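Local coordinates for solute-binding periplasmic protein of iron/siderophore ABC transporter (Yersinia pestis, PDB 6B2Y), which probably binds chelated iron in the periplasm and delivers it to an ABC transporter for uptake into the cell, at residues N191-V203 with S336-K348. Numbering follows the deposited sequence.
Sequences NYINFYQDNVDKV and SPYNVLAIQSFAK
Val-200 and Val-340 have the closest CA atoms of the two segments, 6.3 Å apart. The axes of 191-203 and 340-348 run nearly parallel, at 11°, and approach to 9.5 Å. Val-340 is a knob in a hole formed by Tyr-192, Tyr-196, Asn-199 and Val-200. Its CG2, anti to the backbone N, meets Asn-199 CB and Val-200 CG2. Farther along, Val-203 CG1 packs on Ala-347 CB at 3.6 Å.

Two tyrosines bond to Pro-337 and Asn-339. Tyr-192 OH donates to Pro-337 O at 2.6 Å, from above the carbonyl plane. Tyr-196 OH donates to Asn-339 OD1, also at 2.6 Å, in the carbonyl plane and on a lone pair. The ring and amide planes lie 73° apart.

Gln-344 reaches across with an extended chain. Gln-344 NE2 donates to Asn-199 O (3.0 Å, nearly straight at 169°) and to Asn-199 OD1 (3.1 Å, more bent). Lys-202 NZ meets that OD1 from the opposite face. Gln-344 OE1 is hydrogen-bonded to Thr-363 OG1 of helix 360-371.

Val-340 is thus a single knob between two nearly parallel helices. Helix 186-207 runs between the strands of the two sheets in sequence, consistent with the helical linker between lobes of class III (FhuD/BtuF-like) binding proteins.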
loop_
_atom_site.group_PDB
_atom_site.type_symbol
_atom_site.label_atom_id
_atom_site.label_comp_id
_atom_site.label_asym_id
_atom_site.label_seq_id
_atom_site.Cartn_x
_atom_site.Cartn_y
_atom_site.Cartn_z
ATOM N N ASN A 191 10.832 -8.668 -14.008
ATOM C CA ASN A 191 11.169 -9.553 -12.896
ATOM C C ASN A 191 10.150 -9.423 -11.775
ATOM O O ASN A 191 9.690 -10.430 -11.218
ATOM C CB ASN A 191 12.580 -9.243 -12.370
ATOM C CG ASN A 191 13.669 -9.577 -13.375
ATOM O OD1 ASN A 191 13.434 -10.333 -14.331
ATOM N ND2 ASN A 191 14.859 -9.003 -13.182
ATOM N N TYR A 192 9.752 -8.192 -11.440
ATOM C CA TYR A 192 8.792 -8.047 -10.354
ATOM C C TYR A 192 7.404 -8.565 -10.756
ATOM O O TYR A 192 6.722 -9.213 -9.950
ATOM C CB TYR A 192 8.716 -6.596 -9.864
ATOM C CG TYR A 192 7.885 -6.554 -8.609
ATOM C CD1 TYR A 192 8.409 -6.977 -7.390
ATOM C CD2 TYR A 192 6.531 -6.208 -8.657
ATOM C CE1 TYR A 192 7.641 -6.996 -6.254
ATOM C CE2 TYR A 192 5.750 -6.228 -7.522
ATOM C CZ TYR A 192 6.301 -6.623 -6.326
ATOM O OH TYR A 192 5.527 -6.648 -5.195
ATOM N N ILE A 193 6.982 -8.320 -12.003
ATOM C CA ILE A 193 5.662 -8.780 -12.449
ATOM C C ILE A 193 5.553 -10.289 -12.311
ATOM O O ILE A 193 4.544 -10.818 -11.822
ATOM C CB ILE A 193 5.402 -8.325 -13.894
ATOM C CG1 ILE A 193 5.057 -6.839 -13.926
ATOM C CG2 ILE A 193 4.311 -9.174 -14.566
ATOM C CD1 ILE A 193 5.411 -6.189 -15.277
ATOM N N ASN A 194 6.600 -11.001 -12.726
ATOM C CA ASN A 194 6.629 -12.452 -12.587
ATOM C C ASN A 194 6.612 -12.875 -11.121
ATOM O O ASN A 194 5.895 -13.807 -10.754
ATOM C CB ASN A 194 7.863 -13.008 -13.307
ATOM C CG ASN A 194 7.664 -13.086 -14.811
ATOM O OD1 ASN A 194 6.537 -13.138 -15.271
ATOM N ND2 ASN A 194 8.750 -13.090 -15.577
ATOM N N PHE A 195 7.398 -12.201 -10.264
ATOM C CA PHE A 195 7.407 -12.544 -8.838
ATOM C C PHE A 195 6.043 -12.311 -8.205
ATOM O O PHE A 195 5.558 -13.122 -7.411
ATOM C CB PHE A 195 8.485 -11.722 -8.120
ATOM C CG PHE A 195 8.415 -11.794 -6.610
ATOM C CD1 PHE A 195 9.051 -12.821 -5.922
ATOM C CD2 PHE A 195 7.725 -10.832 -5.883
ATOM C CE1 PHE A 195 8.997 -12.884 -4.518
ATOM C CE2 PHE A 195 7.667 -10.884 -4.498
ATOM C CZ PHE A 195 8.307 -11.914 -3.809
ATOM N N TYR A 196 5.402 -11.207 -8.555
ATOM C CA TYR A 196 4.098 -10.896 -7.988
ATOM C C TYR A 196 3.041 -11.897 -8.453
ATOM O O TYR A 196 2.292 -12.452 -7.641
ATOM C CB TYR A 196 3.728 -9.475 -8.403
ATOM C CG TYR A 196 2.424 -8.931 -7.881
ATOM C CD1 TYR A 196 1.203 -9.294 -8.473
ATOM C CD2 TYR A 196 2.407 -8.009 -6.844
ATOM C CE1 TYR A 196 0.012 -8.780 -8.026
ATOM C CE2 TYR A 196 1.222 -7.490 -6.386
ATOM C CZ TYR A 196 0.027 -7.871 -6.981
ATOM O OH TYR A 196 -1.164 -7.356 -6.540
ATOM N N GLN A 197 2.963 -12.131 -9.768
ATOM C CA GLN A 197 1.940 -13.033 -10.282
ATOM C C GLN A 197 2.117 -14.441 -9.725
ATOM O O GLN A 197 1.134 -15.095 -9.363
ATOM C CB GLN A 197 1.966 -13.057 -11.809
ATOM C CG GLN A 197 0.750 -13.776 -12.382
ATOM C CD GLN A 197 -0.539 -12.992 -12.168
ATOM O OE1 GLN A 197 -0.796 -12.005 -12.860
ATOM N NE2 GLN A 197 -1.337 -13.409 -11.190
ATOM N N ASP A 198 3.361 -14.911 -9.635
ATOM C CA ASP A 198 3.624 -16.217 -9.029
ATOM C C ASP A 198 3.104 -16.274 -7.604
ATOM O O ASP A 198 2.487 -17.264 -7.194
ATOM C CB ASP A 198 5.118 -16.517 -9.051
ATOM C CG ASP A 198 5.579 -16.987 -10.409
ATOM O OD1 ASP A 198 4.699 -17.172 -11.273
ATOM O OD2 ASP A 198 6.798 -17.172 -10.606
ATOM N N ASN A 199 3.322 -15.210 -6.841
ATOM C CA ASN A 199 2.897 -15.229 -5.450
ATOM C C ASN A 199 1.415 -14.950 -5.262
ATOM O O ASN A 199 0.860 -15.367 -4.242
ATOM C CB ASN A 199 3.763 -14.269 -4.636
ATOM C CG ASN A 199 5.058 -14.929 -4.218
ATOM O OD1 ASN A 199 5.051 -15.776 -3.338
ATOM N ND2 ASN A 199 6.143 -14.624 -4.911
ATOM N N VAL A 200 0.744 -14.297 -6.216
ATOM C CA VAL A 200 -0.711 -14.249 -6.144
ATOM C C VAL A 200 -1.304 -15.594 -6.548
ATOM O O VAL A 200 -2.315 -16.027 -5.987
ATOM C CB VAL A 200 -1.259 -13.096 -7.011
ATOM C CG1 VAL A 200 -2.795 -13.214 -7.214
ATOM C CG2 VAL A 200 -0.880 -11.753 -6.405
ATOM N N ASP A 201 -0.682 -16.282 -7.520
ATOM C CA ASP A 201 -1.243 -17.560 -7.981
ATOM C C ASP A 201 -1.186 -18.627 -6.887
ATOM O O ASP A 201 -2.018 -19.542 -6.875
ATOM C CB ASP A 201 -0.512 -18.061 -9.228
ATOM C CG ASP A 201 -0.811 -17.227 -10.466
ATOM O OD1 ASP A 201 -1.674 -16.318 -10.405
ATOM O OD2 ASP A 201 -0.157 -17.477 -11.501
ATOM N N LYS A 202 -0.215 -18.529 -5.971
ATOM C CA LYS A 202 -0.191 -19.407 -4.799
ATOM C C LYS A 202 -1.500 -19.349 -4.036
ATOM O O LYS A 202 -1.934 -20.352 -3.450
ATOM C CB LYS A 202 0.945 -19.015 -3.854
ATOM C CG LYS A 202 2.317 -19.319 -4.369
ATOM C CD LYS A 202 3.369 -18.727 -3.447
ATOM C CE LYS A 202 4.751 -18.983 -3.991
ATOM N NZ LYS A 202 5.799 -18.463 -3.082
ATOM N N VAL A 203 -2.123 -18.177 -4.008
ATOM C CA VAL A 203 -3.392 -17.977 -3.325
ATOM C C VAL A 203 -4.562 -18.371 -4.210
ATOM O O VAL A 203 -5.451 -19.107 -3.779
ATOM C CB VAL A 203 -3.518 -16.506 -2.868
ATOM C CG1 VAL A 203 -4.929 -16.212 -2.372
ATOM C CG2 VAL A 203 -2.469 -16.183 -1.786
ATOM N N SER A 336 0.332 0.235 -2.735
ATOM C CA SER A 336 1.723 -0.184 -2.928
ATOM C C SER A 336 1.769 -1.490 -3.694
ATOM O O SER A 336 1.006 -2.400 -3.360
ATOM C CB SER A 336 2.441 -0.380 -1.588
ATOM O OG SER A 336 3.636 -1.136 -1.785
ATOM N N PRO A 337 2.674 -1.647 -4.662
ATOM C CA PRO A 337 2.798 -2.949 -5.340
ATOM C C PRO A 337 3.332 -4.060 -4.441
ATOM O O PRO A 337 3.338 -5.231 -4.869
ATOM C CB PRO A 337 3.757 -2.660 -6.498
ATOM C CG PRO A 337 4.556 -1.444 -6.014
ATOM C CD PRO A 337 3.593 -0.634 -5.212
ATOM N N TYR A 338 3.738 -3.750 -3.211
ATOM C CA TYR A 338 4.046 -4.810 -2.257
ATOM C C TYR A 338 2.794 -5.521 -1.775
ATOM O O TYR A 338 2.894 -6.449 -0.966
ATOM C CB TYR A 338 4.761 -4.264 -1.012
ATOM C CG TYR A 338 6.157 -3.692 -1.129
ATOM C CD1 TYR A 338 6.985 -3.660 -0.010
ATOM C CD2 TYR A 338 6.638 -3.131 -2.310
ATOM C CE1 TYR A 338 8.252 -3.121 -0.075
ATOM C CE2 TYR A 338 7.906 -2.584 -2.385
ATOM C CZ TYR A 338 8.704 -2.572 -1.258
ATOM O OH TYR A 338 9.967 -2.020 -1.315
ATOM N N ASN A 339 1.611 -5.101 -2.240
ATOM C CA ASN A 339 0.344 -5.559 -1.676
ATOM C C ASN A 339 0.132 -7.064 -1.782
ATOM O O ASN A 339 -0.798 -7.575 -1.147
ATOM C CB ASN A 339 -0.830 -4.793 -2.315
ATOM C CG ASN A 339 -0.982 -5.056 -3.821
ATOM O OD1 ASN A 339 -0.860 -6.188 -4.277
ATOM N ND2 ASN A 339 -1.283 -4.003 -4.586
ATOM N N VAL A 340 0.943 -7.783 -2.569
ATOM C CA VAL A 340 0.818 -9.242 -2.591
ATOM C C VAL A 340 1.002 -9.808 -1.185
ATOM O O VAL A 340 0.445 -10.864 -0.850
ATOM C CB VAL A 340 1.802 -9.865 -3.607
ATOM C CG1 VAL A 340 3.243 -9.461 -3.329
ATOM C CG2 VAL A 340 1.663 -11.413 -3.658
ATOM N N LEU A 341 1.764 -9.116 -0.329
ATOM C CA LEU A 341 1.911 -9.603 1.038
ATOM C C LEU A 341 0.606 -9.517 1.810
ATOM O O LEU A 341 0.340 -10.357 2.681
ATOM C CB LEU A 341 3.007 -8.824 1.763
ATOM C CG LEU A 341 4.371 -8.958 1.088
ATOM C CD1 LEU A 341 5.349 -7.916 1.628
ATOM C CD2 LEU A 341 4.919 -10.352 1.268
ATOM N N ALA A 342 -0.229 -8.520 1.517
ATOM C CA ALA A 342 -1.537 -8.469 2.155
ATOM C C ALA A 342 -2.465 -9.539 1.594
ATOM O O ALA A 342 -3.250 -10.148 2.335
ATOM C CB ALA A 342 -2.156 -7.080 1.980
ATOM N N ILE A 343 -2.405 -9.779 0.283
ATOM C CA ILE A 343 -3.256 -10.815 -0.300
ATOM C C ILE A 343 -2.965 -12.169 0.330
ATOM O O ILE A 343 -3.889 -12.916 0.699
ATOM C CB ILE A 343 -3.075 -10.854 -1.822
ATOM C CG1 ILE A 343 -3.592 -9.553 -2.447
ATOM C CG2 ILE A 343 -3.779 -12.062 -2.409
ATOM C CD1 ILE A 343 -3.092 -9.395 -3.895
ATOM N N GLN A 344 -1.681 -12.488 0.498
ATOM C CA GLN A 344 -1.292 -13.769 1.084
ATOM C C GLN A 344 -1.677 -13.837 2.555
ATOM O O GLN A 344 -2.142 -14.883 3.032
ATOM C CB GLN A 344 0.209 -14.002 0.915
ATOM C CG GLN A 344 0.647 -14.325 -0.503
ATOM C CD GLN A 344 2.101 -14.739 -0.561
ATOM O OE1 GLN A 344 2.841 -14.598 0.420
ATOM N NE2 GLN A 344 2.520 -15.246 -1.694
ATOM N N SER A 345 -1.489 -12.738 3.293
ATOM C CA SER A 345 -1.862 -12.731 4.707
ATOM C C SER A 345 -3.368 -12.907 4.880
ATOM O O SER A 345 -3.813 -13.681 5.738
ATOM C CB SER A 345 -1.401 -11.433 5.376
ATOM O OG SER A 345 0.002 -11.437 5.563
ATOM N N PHE A 346 -4.171 -12.202 4.073
ATOM C CA PHE A 346 -5.621 -12.383 4.133
ATOM C C PHE A 346 -5.997 -13.841 3.903
ATOM O O PHE A 346 -6.796 -14.417 4.654
ATOM C CB PHE A 346 -6.330 -11.511 3.091
ATOM C CG PHE A 346 -6.353 -10.049 3.421
ATOM C CD1 PHE A 346 -5.528 -9.527 4.421
ATOM C CD2 PHE A 346 -7.174 -9.187 2.719
ATOM C CE1 PHE A 346 -5.544 -8.179 4.708
ATOM C CE2 PHE A 346 -7.190 -7.835 2.990
ATOM C CZ PHE A 346 -6.370 -7.326 4.013
ATOM N N ALA A 347 -5.452 -14.440 2.846
ATOM C CA ALA A 347 -5.814 -15.811 2.488
ATOM C C ALA A 347 -5.470 -16.781 3.611
ATOM O O ALA A 347 -6.268 -17.669 3.946
ATOM C CB ALA A 347 -5.099 -16.219 1.206
ATOM N N LYS A 348 -4.286 -16.631 4.192
ATOM C CA LYS A 348 -3.866 -17.526 5.269
ATOM C C LYS A 348 -4.753 -17.368 6.498
ATOM O O LYS A 348 -5.011 -18.347 7.212
ATOM C CB LYS A 348 -2.397 -17.273 5.610
ATOM C CG LYS A 348 -1.723 -18.387 6.410
ATOM C CD LYS A 348 -0.291 -18.029 6.742
ATOM C CE LYS A 348 0.328 -19.045 7.688
ATOM N NZ LYS A 348 0.659 -20.322 6.999
#